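Local coordinates for protein D-alanyl transferase DltD (Enterococcus faecium TX0133A04, PDB 6PFX) that probably acts in lipoteichoic acid biosynthesis, helping to add D-alanine to this cell-wall polymer of Gram-positive bacteria, at residues Leu24-Leu34 and Tyr83-Asp91; Gly313-Ser324 and Trp386-Leu396. All coordinates share one frame; numbering follows the deposited sequence.

Contact 1 (Leu24-Leu34 and Tyr83-Asp91); sequences LKGDAIKNYAL and YMMMRSAGD
The flat amide of N31 has A89 over one face, with A89 CA 3.3 Å from N31 OD1. K30 NZ reaches the same OD1 from the other side of the amide plane, tilted only 24° from it. N31 ND2 makes a weak bond to S88 O at 3.1 Å, and the amide lies against the last turn of helix 79-89, with S88 O on the A89 side of its plane. Back toward the start of the segment, clear of 24-34, R87 CB lies over one face of the Y83 ring and R87 NH1 donates to Y83 OH, in the guanidinium plane; R87 also forms a salt bridge with D140.

At the centre is the buried ammonium of K30. NZ donates to S88 OG across the interface (2.8 Å) and, on its own side, to G26 O (2.9 Å) and N31 OD1 (2.9 Å), while a salt bridge joins it to D27 OD1 (3.1 Å). With chi1 at 84°, CG sits between the backbone N and the carbonyl carbon, and a bend at chi4 turns NZ into this nest of oxygens. D27 sits at the N-cap position but makes no capping bond; its carboxylate serves the lysine instead. A water at S88 O reaches weakly to D27 OD2.

Apolar contacts flank the charge. M85, extended beyond CG, runs alongside L24, with CG against L24 O and CE meeting L24 CB at 3.9 Å; L34 CD1 touches A89 CB. The helical segments cross at -66°. Helix 79-89 belongs to the beta-alpha-beta crossover from strand 68-71 to strand 97-101, and helix 28-35 leads into strand 39-43 between them, consistent with the alpha/beta core of the SGNH hydrolase clan.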
# COMPACT_ATOMS: atom_id res chain seq x y z
N LEU A 24 10.44 -0.44 -7.73
CA LEU A 24 9.61 0.44 -6.91
C LEU A 24 10.25 1.81 -6.72
O LEU A 24 9.53 2.81 -6.61
CB LEU A 24 9.34 -0.22 -5.55
CG LEU A 24 8.67 -1.60 -5.55
CD1 LEU A 24 8.25 -1.94 -4.12
CD2 LEU A 24 7.50 -1.68 -6.49
N LYS A 25 11.59 1.89 -6.68
CA LYS A 25 12.30 3.15 -6.55
C LYS A 25 12.57 3.82 -7.89
O LYS A 25 13.03 4.97 -7.91
CB LYS A 25 13.66 2.94 -5.88
CG LYS A 25 13.59 2.54 -4.44
CD LYS A 25 14.94 2.59 -3.72
CE LYS A 25 16.02 1.78 -4.44
NZ LYS A 25 17.31 1.77 -3.69
N GLY A 26 12.33 3.14 -9.01
CA GLY A 26 12.66 3.65 -10.31
C GLY A 26 11.48 4.28 -11.03
O GLY A 26 10.42 4.53 -10.45
N ASP A 27 11.71 4.57 -12.32
CA ASP A 27 10.70 5.17 -13.17
C ASP A 27 10.46 4.40 -14.46
O ASP A 27 9.31 4.20 -14.86
CB ASP A 27 11.11 6.61 -13.56
CG ASP A 27 10.89 7.61 -12.46
OD1 ASP A 27 10.03 7.38 -11.58
OD2 ASP A 27 11.56 8.66 -12.48
N ALA A 28 11.53 3.97 -15.14
CA ALA A 28 11.40 3.50 -16.52
C ALA A 28 10.43 2.34 -16.63
O ALA A 28 9.54 2.33 -17.49
CB ALA A 28 12.78 3.12 -17.07
N ILE A 29 10.55 1.35 -15.74
CA ILE A 29 9.72 0.15 -15.85
C ILE A 29 8.30 0.44 -15.38
O ILE A 29 7.33 0.23 -16.12
CB ILE A 29 10.35 -1.02 -15.08
CG1 ILE A 29 11.64 -1.47 -15.78
CG2 ILE A 29 9.36 -2.17 -14.98
CD1 ILE A 29 12.41 -2.55 -15.03
N LYS A 30 8.16 0.94 -14.15
CA LYS A 30 6.83 1.10 -13.58
C LYS A 30 6.00 2.12 -14.37
O LYS A 30 4.80 1.92 -14.57
CB LYS A 30 6.92 1.45 -12.09
CG LYS A 30 7.14 2.92 -11.76
CD LYS A 30 7.34 3.11 -10.26
CE LYS A 30 7.01 4.51 -9.80
NZ LYS A 30 7.75 5.53 -10.60
N ASN A 31 6.63 3.21 -14.84
CA ASN A 31 5.86 4.25 -15.53
C ASN A 31 5.41 3.78 -16.91
O ASN A 31 4.29 4.08 -17.35
CB ASN A 31 6.68 5.54 -15.65
CG ASN A 31 6.99 6.17 -14.31
OD1 ASN A 31 6.61 5.66 -13.24
ND2 ASN A 31 7.69 7.29 -14.35
N TYR A 32 6.27 3.05 -17.62
CA TYR A 32 5.85 2.45 -18.88
C TYR A 32 4.70 1.49 -18.64
O TYR A 32 3.68 1.52 -19.34
CB TYR A 32 7.01 1.72 -19.54
CG TYR A 32 6.60 1.00 -20.79
CD1 TYR A 32 6.27 1.70 -21.93
CD2 TYR A 32 6.51 -0.38 -20.83
CE1 TYR A 32 5.89 1.05 -23.08
CE2 TYR A 32 6.13 -1.04 -21.97
CZ TYR A 32 5.82 -0.32 -23.10
OH TYR A 32 5.43 -0.98 -24.24
N ALA A 33 4.85 0.60 -17.66
CA ALA A 33 3.81 -0.38 -17.40
C ALA A 33 2.50 0.30 -17.06
O ALA A 33 1.44 -0.06 -17.60
CB ALA A 33 4.24 -1.31 -16.27
N LEU A 34 2.54 1.29 -16.16
CA LEU A 34 1.32 2.00 -15.78
C LEU A 34 0.68 2.71 -16.96
O LEU A 34 -0.54 2.87 -16.99
CB LEU A 34 1.63 2.98 -14.64
CG LEU A 34 1.95 2.30 -13.31
CD1 LEU A 34 2.50 3.28 -12.29
CD2 LEU A 34 0.71 1.60 -12.75
N TYR A 83 3.32 7.27 -1.98
CA TYR A 83 3.13 8.58 -2.58
C TYR A 83 4.24 8.91 -3.57
O TYR A 83 3.98 9.45 -4.65
CB TYR A 83 3.08 9.68 -1.52
CG TYR A 83 2.99 11.07 -2.13
CD1 TYR A 83 1.78 11.56 -2.57
CD2 TYR A 83 4.11 11.89 -2.25
CE1 TYR A 83 1.66 12.84 -3.13
CE2 TYR A 83 4.00 13.17 -2.81
CZ TYR A 83 2.78 13.63 -3.24
OH TYR A 83 2.65 14.89 -3.80
N MET A 84 5.50 8.63 -3.20
CA MET A 84 6.61 8.95 -4.09
C MET A 84 6.53 8.13 -5.37
O MET A 84 6.89 8.62 -6.45
CB MET A 84 7.95 8.68 -3.40
CG MET A 84 8.19 9.46 -2.15
SD MET A 84 8.00 11.22 -2.41
CE MET A 84 9.01 11.45 -3.87
N MET A 85 6.09 6.88 -5.27
CA MET A 85 5.87 6.09 -6.47
C MET A 85 4.80 6.73 -7.35
O MET A 85 4.99 6.89 -8.56
CB MET A 85 5.46 4.67 -6.10
CG MET A 85 6.49 3.92 -5.30
SD MET A 85 5.97 2.24 -4.93
CE MET A 85 6.87 1.97 -3.41
N MET A 86 3.67 7.10 -6.74
CA MET A 86 2.56 7.66 -7.51
C MET A 86 2.96 8.96 -8.18
O MET A 86 2.69 9.17 -9.37
CB MET A 86 1.38 7.93 -6.59
CG MET A 86 0.72 6.71 -6.04
SD MET A 86 -0.62 7.21 -4.94
CE MET A 86 -1.09 5.61 -4.34
N ARG A 87 3.57 9.87 -7.41
CA ARG A 87 3.94 11.19 -7.91
C ARG A 87 4.96 11.08 -9.04
O ARG A 87 4.90 11.83 -10.02
CB ARG A 87 4.50 12.03 -6.76
CG ARG A 87 4.89 13.47 -7.13
CD ARG A 87 3.65 14.33 -7.26
NE ARG A 87 3.93 15.70 -7.69
CZ ARG A 87 3.77 16.80 -6.96
NH1 ARG A 87 3.32 16.75 -5.71
NH2 ARG A 87 4.06 17.98 -7.51
N SER A 88 5.93 10.17 -8.91
CA SER A 88 6.96 10.03 -9.92
C SER A 88 6.43 9.37 -11.19
O SER A 88 7.03 9.52 -12.26
CB SER A 88 8.15 9.23 -9.37
OG SER A 88 7.79 7.89 -9.07
N ALA A 89 5.32 8.65 -11.10
CA ALA A 89 4.68 8.14 -12.30
C ALA A 89 4.01 9.26 -13.08
O ALA A 89 3.78 9.11 -14.29
CB ALA A 89 3.67 7.06 -11.93
N GLY A 90 3.68 10.37 -12.42
CA GLY A 90 3.09 11.50 -13.12
C GLY A 90 1.86 11.11 -13.91
O GLY A 90 0.96 10.41 -13.41
N ASP A 91 1.83 11.55 -15.18
CA ASP A 91 0.65 11.37 -16.01
C ASP A 91 0.37 9.91 -16.34
O ASP A 91 -0.72 9.61 -16.83
CB ASP A 91 0.80 12.13 -17.33
CG ASP A 91 0.61 13.62 -17.18
OD1 ASP A 91 0.17 14.05 -16.09
OD2 ASP A 91 0.90 14.35 -18.14
O HOH W 1 9.07 10.27 -14.01

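Contact 2 (Gly313-Ser324 and Trp386-Leu396); sequences GFAKKIKFQLNS and WQHQIPDKLQL
K317 and W386 run antiparallel, side chain against side chain, the lysine's extended chain lying across one face of the indole with CE 4.0 Å from the centroid of the six-membered ring of W386, a CH-pi contact. NZ ends among carbonyls: W386 O, met nearly along the C=O axis, and Q389 O, met in plane on a lone pair, both at 2.8 Å, with Q387 O a weaker third; R267 O, outside the two segments, is a further acceptor. The lysine thereby ties helix 308-323 to the backbone of W386-Q389.

The ring of F320 and the six-membered ring of W386 are near parallel, 28° apart, but offset so far, centroids 5.7 Å apart, that little of one covers the other; CD1 of F320 meets CH2 of W386 obliquely. L394 comes in at about a right angle and sets CD2 over the centre of the F320 face, while L396 presses obliquely on the CD2-CE2 side of the ring. Q321 stands its amide almost perpendicular to the indole, 89° between planes, and OE1 accepts from W386 NE1 at 2.9 Å, the donor sitting above the amide plane and off the lone pairs.

K316 holds the middle of the tail. Its CG is anti to the backbone N (chi1 -176°), and a bend at chi4 brings NZ to P391 O at 2.7 Å and L394 O at 2.6 Å. K316 NZ and L394 N reach P391 O from opposite faces of its plane, so the lysine adds a second bond to the carbonyl that already closes the P391-L394 turn, while the proline ring rests on G313 O.

Behind this face, I318 and L322 of helix 308-323 pack on helix 271-284 and strand 288-293, and K319 and N323 lie on edge strand 330-332.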
# COMPACT_ATOMS: atom_id res chain seq x y z
N GLY A 313 -11.92 1.39 15.80
CA GLY A 313 -11.72 2.82 15.85
C GLY A 313 -10.77 3.31 14.78
O GLY A 313 -11.00 4.36 14.16
N PHE A 314 -9.68 2.57 14.54
CA PHE A 314 -8.81 2.90 13.42
C PHE A 314 -9.62 2.95 12.13
O PHE A 314 -9.51 3.90 11.33
CB PHE A 314 -7.65 1.91 13.26
CG PHE A 314 -7.03 2.00 11.90
CD1 PHE A 314 -6.13 3.01 11.59
CD2 PHE A 314 -7.40 1.12 10.90
CE1 PHE A 314 -5.60 3.12 10.32
CE2 PHE A 314 -6.88 1.23 9.63
CZ PHE A 314 -6.00 2.26 9.34
N ALA A 315 -10.45 1.93 11.89
CA ALA A 315 -11.21 1.87 10.65
C ALA A 315 -12.19 3.02 10.57
O ALA A 315 -12.35 3.63 9.50
CB ALA A 315 -11.96 0.54 10.57
N LYS A 316 -12.84 3.37 11.68
CA LYS A 316 -13.74 4.52 11.69
C LYS A 316 -13.00 5.79 11.28
O LYS A 316 -13.51 6.58 10.48
CB LYS A 316 -14.35 4.71 13.08
CG LYS A 316 -15.39 5.84 13.19
CD LYS A 316 -16.03 5.93 14.57
CE LYS A 316 -17.28 6.79 14.54
NZ LYS A 316 -17.01 8.17 14.98
N LYS A 317 -11.80 5.98 11.81
CA LYS A 317 -11.02 7.18 11.55
C LYS A 317 -10.58 7.24 10.09
O LYS A 317 -10.70 8.28 9.43
CB LYS A 317 -9.83 7.26 12.49
CG LYS A 317 -9.02 8.53 12.34
CD LYS A 317 -8.05 8.73 13.50
CE LYS A 317 -7.13 9.92 13.26
NZ LYS A 317 -6.30 10.21 14.48
N ILE A 318 -10.06 6.12 9.56
CA ILE A 318 -9.59 6.14 8.17
C ILE A 318 -10.75 6.27 7.20
O ILE A 318 -10.63 6.95 6.17
CB ILE A 318 -8.65 4.95 7.87
CG1 ILE A 318 -7.65 5.33 6.78
CG2 ILE A 318 -9.42 3.72 7.52
CD1 ILE A 318 -6.67 6.39 7.20
N LYS A 319 -11.90 5.68 7.53
CA LYS A 319 -13.09 5.81 6.68
C LYS A 319 -13.65 7.22 6.71
O LYS A 319 -14.11 7.71 5.68
CB LYS A 319 -14.12 4.74 7.04
CG LYS A 319 -13.65 3.34 6.64
CD LYS A 319 -14.76 2.31 6.62
CE LYS A 319 -15.63 2.34 7.85
NZ LYS A 319 -16.54 1.16 7.85
N PHE A 320 -13.56 7.91 7.85
CA PHE A 320 -13.93 9.33 7.87
C PHE A 320 -13.03 10.12 6.93
O PHE A 320 -13.50 10.95 6.14
CB PHE A 320 -13.84 9.87 9.29
CG PHE A 320 -14.16 11.32 9.40
CD1 PHE A 320 -13.18 12.28 9.26
CD2 PHE A 320 -15.46 11.73 9.63
CE1 PHE A 320 -13.49 13.64 9.37
CE2 PHE A 320 -15.77 13.07 9.74
CZ PHE A 320 -14.79 14.02 9.59
N GLN A 321 -11.72 9.86 6.97
CA GLN A 321 -10.80 10.60 6.11
C GLN A 321 -11.10 10.33 4.64
O GLN A 321 -11.07 11.25 3.80
CB GLN A 321 -9.35 10.22 6.43
CG GLN A 321 -8.26 11.04 5.68
CD GLN A 321 -6.87 10.80 6.26
OE1 GLN A 321 -6.74 10.15 7.31
NE2 GLN A 321 -5.84 11.29 5.59
N LEU A 322 -11.42 9.08 4.31
CA LEU A 322 -11.73 8.69 2.94
C LEU A 322 -13.07 9.26 2.50
O LEU A 322 -13.15 10.01 1.52
CB LEU A 322 -11.69 7.16 2.85
CG LEU A 322 -10.30 6.54 2.92
CD1 LEU A 322 -10.33 5.04 3.09
CD2 LEU A 322 -9.50 6.86 1.66
N ASN A 323 -14.13 8.94 3.24
CA ASN A 323 -15.49 9.30 2.84
C ASN A 323 -15.69 10.80 2.82
O ASN A 323 -16.39 11.33 1.94
CB ASN A 323 -16.50 8.66 3.79
CG ASN A 323 -16.58 7.16 3.67
OD1 ASN A 323 -16.23 6.58 2.64
ND2 ASN A 323 -17.08 6.53 4.71
N SER A 324 -15.12 11.52 3.79
CA SER A 324 -15.33 12.96 3.85
C SER A 324 -14.77 13.65 2.62
O SER A 324 -15.17 14.78 2.32
CB SER A 324 -14.67 13.56 5.10
OG SER A 324 -13.26 13.53 5.01
N TRP A 386 -5.40 16.31 13.32
CA TRP A 386 -5.95 15.10 12.73
C TRP A 386 -5.16 13.86 13.17
O TRP A 386 -5.75 12.83 13.51
CB TRP A 386 -5.99 15.21 11.20
CG TRP A 386 -6.50 13.92 10.61
CD1 TRP A 386 -5.81 13.03 9.85
CD2 TRP A 386 -7.79 13.36 10.82
NE1 TRP A 386 -6.60 11.94 9.56
CE2 TRP A 386 -7.83 12.13 10.13
CE3 TRP A 386 -8.93 13.78 11.50
CZ2 TRP A 386 -8.96 11.31 10.12
CZ3 TRP A 386 -10.05 12.98 11.49
CH2 TRP A 386 -10.07 11.77 10.78
N GLN A 387 -3.83 13.94 13.16
CA GLN A 387 -3.02 12.81 13.58
C GLN A 387 -3.40 12.33 14.97
O GLN A 387 -3.41 11.12 15.24
CB GLN A 387 -1.54 13.19 13.52
CG GLN A 387 -1.03 13.49 12.12
CD GLN A 387 0.35 14.14 12.12
OE1 GLN A 387 1.18 13.86 12.97
NE2 GLN A 387 0.58 15.01 11.16
N HIS A 388 -3.76 13.25 15.86
CA HIS A 388 -4.08 12.94 17.25
C HIS A 388 -5.58 12.79 17.51
O HIS A 388 -5.97 12.54 18.65
CB HIS A 388 -3.52 14.03 18.17
CG HIS A 388 -2.05 14.25 18.04
ND1 HIS A 388 -1.17 13.24 17.71
CD2 HIS A 388 -1.29 15.36 18.22
CE1 HIS A 388 0.06 13.72 17.69
NE2 HIS A 388 0.02 15.00 17.99
N GLN A 389 -6.42 12.91 16.48
CA GLN A 389 -7.86 12.96 16.66
C GLN A 389 -8.39 11.61 17.14
O GLN A 389 -8.12 10.58 16.53
CB GLN A 389 -8.52 13.29 15.31
CG GLN A 389 -10.03 13.06 15.25
CD GLN A 389 -10.83 14.29 15.58
OE1 GLN A 389 -10.58 15.37 15.04
NE2 GLN A 389 -11.82 14.14 16.44
N ILE A 390 -9.18 11.64 18.21
CA ILE A 390 -9.86 10.43 18.69
C ILE A 390 -11.06 10.16 17.79
O ILE A 390 -11.85 11.08 17.54
CB ILE A 390 -10.28 10.60 20.15
CG1 ILE A 390 -9.06 10.95 21.00
CG2 ILE A 390 -10.96 9.34 20.65
CD1 ILE A 390 -9.37 11.18 22.49
N PRO A 391 -11.25 8.93 17.30
CA PRO A 391 -12.30 8.69 16.30
C PRO A 391 -13.73 8.82 16.82
O PRO A 391 -14.64 9.02 16.01
CB PRO A 391 -12.05 7.24 15.84
CG PRO A 391 -10.69 6.91 16.24
CD PRO A 391 -10.34 7.77 17.43
N ASP A 392 -13.96 8.68 18.13
CA ASP A 392 -15.31 8.38 18.60
C ASP A 392 -16.30 9.51 18.35
O ASP A 392 -17.49 9.24 18.16
CB ASP A 392 -15.29 8.07 20.10
CG ASP A 392 -14.45 6.87 20.43
OD1 ASP A 392 -13.38 6.70 19.79
OD2 ASP A 392 -14.84 6.11 21.34
N LYS A 393 -15.87 10.76 18.37
CA LYS A 393 -16.79 11.86 18.14
C LYS A 393 -16.98 12.20 16.67
O LYS A 393 -17.83 13.03 16.35
CB LYS A 393 -16.34 13.08 18.94
CG LYS A 393 -16.67 12.91 20.42
CD LYS A 393 -15.97 13.93 21.30
CE LYS A 393 -16.85 14.35 22.47
NZ LYS A 393 -16.16 15.32 23.37
N LEU A 394 -16.27 11.54 15.77
CA LEU A 394 -16.40 11.85 14.35
C LEU A 394 -17.78 11.43 13.86
O LEU A 394 -18.28 10.35 14.18
CB LEU A 394 -15.35 11.11 13.54
CG LEU A 394 -13.92 11.54 13.79
CD1 LEU A 394 -12.97 10.64 13.03
CD2 LEU A 394 -13.70 13.01 13.41
N GLN A 395 -18.38 12.29 13.05
CA GLN A 395 -19.66 11.97 12.43
C GLN A 395 -19.70 12.59 11.04
O GLN A 395 -19.34 13.76 10.88
CB GLN A 395 -20.82 12.50 13.27
CG GLN A 395 -22.17 11.96 12.87
CD GLN A 395 -23.24 12.21 13.92
OE1 GLN A 395 -23.02 12.96 14.87
NE2 GLN A 395 -24.39 11.57 13.75
N LEU A 396 -20.13 11.81 10.06
CA LEU A 396 -20.40 12.35 8.73
C LEU A 396 -21.91 12.39 8.51
O LEU A 396 -22.52 11.36 8.22
CB LEU A 396 -19.77 11.47 7.66
CG LEU A 396 -18.26 11.57 7.49
CD1 LEU A 396 -17.82 10.70 6.31
CD2 LEU A 396 -17.83 13.02 7.28

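Overall arrangement
The two contacts lie on opposite sides of the chain's centre, their own centres about 30 Å apart, and they do not touch. Contact 1 is buried and joins two helices early in the chain; contact 2 is partly buried, with the C-terminal tail wrapped over a helix beside the edge strand 330-332. They share no element, yet both helices, 79-89 and 308-323, also pack on helix 271-284. Lysines matter in both: in contact 1 one buried ammonium is met by a carboxylate and other oxygens, whereas in contact 2 two lysines hold backbone carbonyls of a tail with little regular structure, and aromatic and leucine side chains supply much of the larger interface.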